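Side-chain contacts in protein argonaute (PDB 5G5S), which cleaves single-stranded DNA targets that pair with a short DNA guide, an activity that may defend the cell against invading genetic elements: residues K405-D410 with A430-K435; K439-Y444 with N460-N465. All coordinates share one frame; numbering follows the deposited sequence.

Contact 1. Residues K405-D410 with A430-K435; sequences KYFSTD and ALIIGK
Phe407 and Ile432 are buried together in the Mid domain, where the far end of the aromatic ring touches a single methyl branch. Phe407 CZ lies 3.6 Å from Ile432 CG2, and Phe407 CE1 follows at 3.9 Å from the same CG2. The two side chains cross at about a right angle, and the methyl reaches the ring obliquely. A looser neighbour is the backbone oxygen of the next residue, with Ile433 O 4.2 Å from Phe407 CE1; the side chain of Ile433 leads away.

Ile432, with chi1 at -59°, sets CG2 opposite its own backbone N, and it is this branch that meets the ring, while CG1 stands opposite the carbonyl carbon.

Further out, strand 357-365 separates the two strands in a parallel four-stranded sheet, which is why Phe407 and Ile432 are 9.6 Å apart from CA to CA. Phe407 spans this middle strand, touching Leu363 and Asp365, and also packs on Ile415 of helix 412-420. Backbone bonds to Ile364 and Glu366 hold its strand in place.

No hydrogen bond links the two segments, and all three touching residues are buried. The contact is therefore apolar packing between next-but-one strands, whose stability probably rests on shape and the exclusion of water.

Contact 2. Residues K439-Y444 with N460-N465; sequences KDNDYY and NILWEN
The start of helix 442-452 and the residues leading into it run past the end of strand 456-462, with the CA atoms of Tyr444 and Asn460 7.0 Å apart and those of Asn441 and Leu462 9.9 Å apart. Both Tyr444 and Asn460 set their CB toward the facing segment. The amide nitrogen Asn460 ND2 comes to 3.5 Å from Tyr444 CB, at the root of the aromatic side chain, and stands oblique to the ring; the touch is packing without a hydrogen bond. With Asn460 CG set between its backbone N and carbonyl carbon (chi1 56°), the amide is turned to the helix, where OD1 accepts a hydrogen bond from Lys448.

This is the helix-to-strand packing of a beta-alpha-beta unit, in which helix 442-452 connects the parallel neighbours 428-434 and 456-462. Strand residues 460-462 belong to the region that binds the 5'-phosphorylated end of the guide DNA.

One turn earlier, Asn441 OD1 lies in the plane of the Tyr444 ring, at its edge, and 4.2 Å from Leu462 CD2. That oxygen also takes a weak hydrogen bond from the backbone N of Lys437. Tyr444 extends beyond both neighbours, its hydroxyl hydrogen-bonded to Asp365.

Contacts 1 and 2, in series along the chain with centres about 9 Å apart, share the Mid-domain parallel sheet. Strand 428-434 of contact 1 neighbours the strand of contact 2, and Gly434 O makes a probable hydrogen bond, 2.8 Å, with Trp463 N, where the latter strand meets helix 463-467. A second, 2.9 Å between Lys435 N and Tyr444 OH, ties the exit of strand 428-434 to helix 442-452. Tyr444 and Asn460 also touch Ile432. Contact 2 includes part of the guide's 5'-end site and contact 1 lies near it: the side chain of Gln459, which binds a divalent cation in another structure, is about 7 Å from that of Ile432 and about 3 Å from that of its chain neighbour Asn460.

Contact 1. Residues K405-D410 with A430-K435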
# COMPACT_ATOMS: atom_id res chain seq x y z
N LYS A 405 -1.33 7.32 -33.93
CA LYS A 405 -1.91 8.63 -33.67
C LYS A 405 -1.05 9.48 -32.74
O LYS A 405 -0.44 8.95 -31.80
CB LYS A 405 -3.32 8.47 -33.05
CG LYS A 405 -4.41 8.04 -34.02
CD LYS A 405 -5.73 7.76 -33.30
CE LYS A 405 -6.96 7.97 -34.17
NZ LYS A 405 -7.08 6.97 -35.28
N TYR A 406 -1.05 10.80 -32.97
CA TYR A 406 -0.35 11.76 -32.12
C TYR A 406 -1.32 12.37 -31.11
O TYR A 406 -2.51 12.50 -31.40
CB TYR A 406 0.30 12.88 -32.94
CG TYR A 406 1.59 12.50 -33.63
CD1 TYR A 406 2.75 12.26 -32.90
CD2 TYR A 406 1.68 12.48 -35.02
CE1 TYR A 406 3.95 11.94 -33.54
CE2 TYR A 406 2.88 12.18 -35.67
CZ TYR A 406 4.01 11.90 -34.92
OH TYR A 406 5.19 11.60 -35.56
N PHE A 407 -0.80 12.74 -29.92
CA PHE A 407 -1.59 13.36 -28.86
C PHE A 407 -0.78 14.40 -28.07
O PHE A 407 0.46 14.37 -28.08
CB PHE A 407 -2.18 12.29 -27.90
CG PHE A 407 -1.20 11.65 -26.93
CD1 PHE A 407 -0.49 10.52 -27.28
CD2 PHE A 407 -1.01 12.19 -25.66
CE1 PHE A 407 0.41 9.93 -26.38
CE2 PHE A 407 -0.09 11.62 -24.77
CZ PHE A 407 0.61 10.49 -25.14
N SER A 408 -1.48 15.29 -27.35
CA SER A 408 -0.89 16.30 -26.48
C SER A 408 -1.44 16.10 -25.06
O SER A 408 -2.62 15.77 -24.90
CB SER A 408 -1.24 17.70 -26.99
OG SER A 408 -0.74 18.71 -26.13
N THR A 409 -0.59 16.29 -24.03
CA THR A 409 -1.00 16.15 -22.62
C THR A 409 -1.90 17.29 -22.18
O THR A 409 -2.67 17.14 -21.22
CB THR A 409 0.19 15.95 -21.68
OG1 THR A 409 1.12 17.02 -21.85
CG2 THR A 409 0.85 14.59 -21.85
N ASP A 410 -1.83 18.42 -22.92
CA ASP A 410 -2.65 19.61 -22.72
C ASP A 410 -4.10 19.37 -23.15
O ASP A 410 -5.00 20.01 -22.61
CB ASP A 410 -2.04 20.81 -23.46
CG ASP A 410 -0.84 21.47 -22.79
OD1 ASP A 410 -0.43 21.00 -21.70
OD2 ASP A 410 -0.33 22.47 -23.34
N ALA A 430 -3.59 -0.20 -26.45
CA ALA A 430 -2.97 1.06 -26.83
C ALA A 430 -1.59 1.17 -26.20
O ALA A 430 -1.45 1.04 -24.99
CB ALA A 430 -3.84 2.24 -26.44
N LEU A 431 -0.56 1.37 -27.03
CA LEU A 431 0.81 1.53 -26.55
C LEU A 431 1.09 3.03 -26.59
O LEU A 431 1.07 3.64 -27.66
CB LEU A 431 1.80 0.73 -27.41
CG LEU A 431 3.28 0.79 -27.02
CD1 LEU A 431 3.55 0.01 -25.73
CD2 LEU A 431 4.15 0.28 -28.15
N ILE A 432 1.26 3.63 -25.40
CA ILE A 432 1.50 5.06 -25.24
C ILE A 432 3.01 5.33 -25.10
O ILE A 432 3.65 4.82 -24.17
CB ILE A 432 0.66 5.64 -24.06
CG1 ILE A 432 -0.85 5.43 -24.26
CG2 ILE A 432 0.99 7.12 -23.80
CD1 ILE A 432 -1.64 5.30 -22.91
N ILE A 433 3.57 6.11 -26.05
CA ILE A 433 4.97 6.52 -26.05
C ILE A 433 5.00 7.99 -25.60
O ILE A 433 4.52 8.88 -26.31
CB ILE A 433 5.66 6.32 -27.44
CG1 ILE A 433 5.23 5.00 -28.17
CG2 ILE A 433 7.19 6.50 -27.36
CD1 ILE A 433 5.66 3.67 -27.54
N GLY A 434 5.51 8.22 -24.40
CA GLY A 434 5.59 9.54 -23.80
C GLY A 434 6.98 10.00 -23.43
O GLY A 434 7.97 9.35 -23.77
N LYS A 435 7.05 11.14 -22.73
CA LYS A 435 8.30 11.76 -22.28
C LYS A 435 8.23 12.26 -20.83
O LYS A 435 7.13 12.38 -20.29
CB LYS A 435 8.76 12.88 -23.26
CG LYS A 435 7.76 14.01 -23.48
CD LYS A 435 8.45 15.27 -23.99
CE LYS A 435 8.69 16.26 -22.88
NZ LYS A 435 9.27 17.53 -23.39

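Contact 2. Residues K439-Y444 with N460-N465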
# COMPACT_ATOMS: atom_id res chain seq x y z
N LYS A 439 5.44 16.27 -12.91
CA LYS A 439 4.10 16.23 -12.34
C LYS A 439 3.08 15.97 -13.44
O LYS A 439 2.11 15.25 -13.23
CB LYS A 439 3.78 17.55 -11.63
N ASP A 440 3.29 16.59 -14.59
CA ASP A 440 2.41 16.39 -15.75
C ASP A 440 2.33 14.94 -16.24
O ASP A 440 1.47 14.65 -17.06
CB ASP A 440 2.78 17.37 -16.89
CG ASP A 440 2.32 18.81 -16.74
OD1 ASP A 440 1.98 19.22 -15.60
OD2 ASP A 440 2.32 19.55 -17.75
N ASN A 441 3.19 14.03 -15.72
CA ASN A 441 3.17 12.59 -16.04
C ASN A 441 1.81 11.94 -15.70
O ASN A 441 1.45 10.92 -16.28
CB ASN A 441 4.30 11.83 -15.32
CG ASN A 441 5.63 11.83 -16.03
OD1 ASN A 441 5.73 11.89 -17.26
ND2 ASN A 441 6.70 11.69 -15.25
N ASP A 442 1.05 12.57 -14.78
CA ASP A 442 -0.29 12.15 -14.38
C ASP A 442 -1.29 12.25 -15.54
O ASP A 442 -2.29 11.53 -15.52
CB ASP A 442 -0.77 12.94 -13.15
CG ASP A 442 -0.16 12.47 -11.84
OD1 ASP A 442 0.11 11.25 -11.70
OD2 ASP A 442 0.02 13.31 -10.93
N TYR A 443 -1.01 13.10 -16.56
CA TYR A 443 -1.83 13.24 -17.76
C TYR A 443 -1.80 11.94 -18.57
O TYR A 443 -2.79 11.59 -19.20
CB TYR A 443 -1.40 14.44 -18.62
CG TYR A 443 -1.86 15.79 -18.11
CD1 TYR A 443 -3.22 16.11 -18.03
CD2 TYR A 443 -0.94 16.79 -17.79
CE1 TYR A 443 -3.64 17.36 -17.59
CE2 TYR A 443 -1.36 18.05 -17.36
CZ TYR A 443 -2.71 18.33 -17.26
OH TYR A 443 -3.12 19.58 -16.84
N TYR A 444 -0.67 11.20 -18.51
CA TYR A 444 -0.53 9.89 -19.15
C TYR A 444 -1.42 8.86 -18.47
O TYR A 444 -1.99 8.00 -19.14
CB TYR A 444 0.94 9.41 -19.16
CG TYR A 444 1.86 10.23 -20.05
CD1 TYR A 444 1.58 10.42 -21.40
CD2 TYR A 444 3.06 10.73 -19.56
CE1 TYR A 444 2.43 11.15 -22.22
CE2 TYR A 444 3.94 11.44 -20.38
CZ TYR A 444 3.61 11.66 -21.71
OH TYR A 444 4.46 12.36 -22.52
N ASN A 460 1.76 2.85 -20.89
CA ASN A 460 2.63 3.97 -21.22
C ASN A 460 4.07 3.63 -20.91
O ASN A 460 4.34 2.84 -19.99
CB ASN A 460 2.18 5.26 -20.52
CG ASN A 460 2.05 5.20 -19.01
OD1 ASN A 460 1.68 4.18 -18.41
ND2 ASN A 460 2.28 6.32 -18.36
N ILE A 461 4.99 4.19 -21.70
CA ILE A 461 6.44 3.98 -21.60
C ILE A 461 7.16 5.29 -21.94
O ILE A 461 6.69 6.02 -22.82
CB ILE A 461 6.84 2.77 -22.52
CG1 ILE A 461 8.03 1.92 -21.98
CG2 ILE A 461 6.88 3.07 -24.03
CD1 ILE A 461 9.40 2.50 -22.10
N LEU A 462 8.26 5.62 -21.23
CA LEU A 462 9.02 6.85 -21.52
C LEU A 462 10.02 6.56 -22.63
O LEU A 462 10.85 5.65 -22.48
CB LEU A 462 9.72 7.44 -20.28
CG LEU A 462 8.85 7.91 -19.11
CD1 LEU A 462 9.72 8.33 -17.94
CD2 LEU A 462 7.92 9.06 -19.49
N TRP A 463 9.92 7.30 -23.74
CA TRP A 463 10.78 7.14 -24.91
C TRP A 463 12.27 7.27 -24.64
O TRP A 463 13.05 6.47 -25.16
CB TRP A 463 10.35 8.03 -26.09
CG TRP A 463 11.22 7.88 -27.30
CD1 TRP A 463 12.01 8.85 -27.86
CD2 TRP A 463 11.51 6.67 -28.01
NE1 TRP A 463 12.73 8.32 -28.91
CE2 TRP A 463 12.44 6.99 -29.02
CE3 TRP A 463 11.04 5.34 -27.90
CZ2 TRP A 463 12.91 6.03 -29.92
CZ3 TRP A 463 11.52 4.40 -28.79
CH2 TRP A 463 12.44 4.74 -29.79
N GLU A 464 12.67 8.27 -23.82
CA GLU A 464 14.07 8.53 -23.45
C GLU A 464 14.73 7.27 -22.90
O GLU A 464 15.84 6.93 -23.32
CB GLU A 464 14.18 9.69 -22.43
CG GLU A 464 13.85 11.06 -23.00
CD GLU A 464 12.50 11.62 -22.58
OE1 GLU A 464 11.49 10.89 -22.70
OE2 GLU A 464 12.45 12.79 -22.16
N ASN A 465 14.03 6.55 -22.02
CA ASN A 465 14.51 5.30 -21.42
C ASN A 465 14.51 4.13 -22.41
O ASN A 465 15.49 3.37 -22.44
CB ASN A 465 13.70 4.97 -20.16
CG ASN A 465 13.89 5.95 -19.02
OD1 ASN A 465 15.01 6.37 -18.69
ND2 ASN A 465 12.78 6.29 -18.37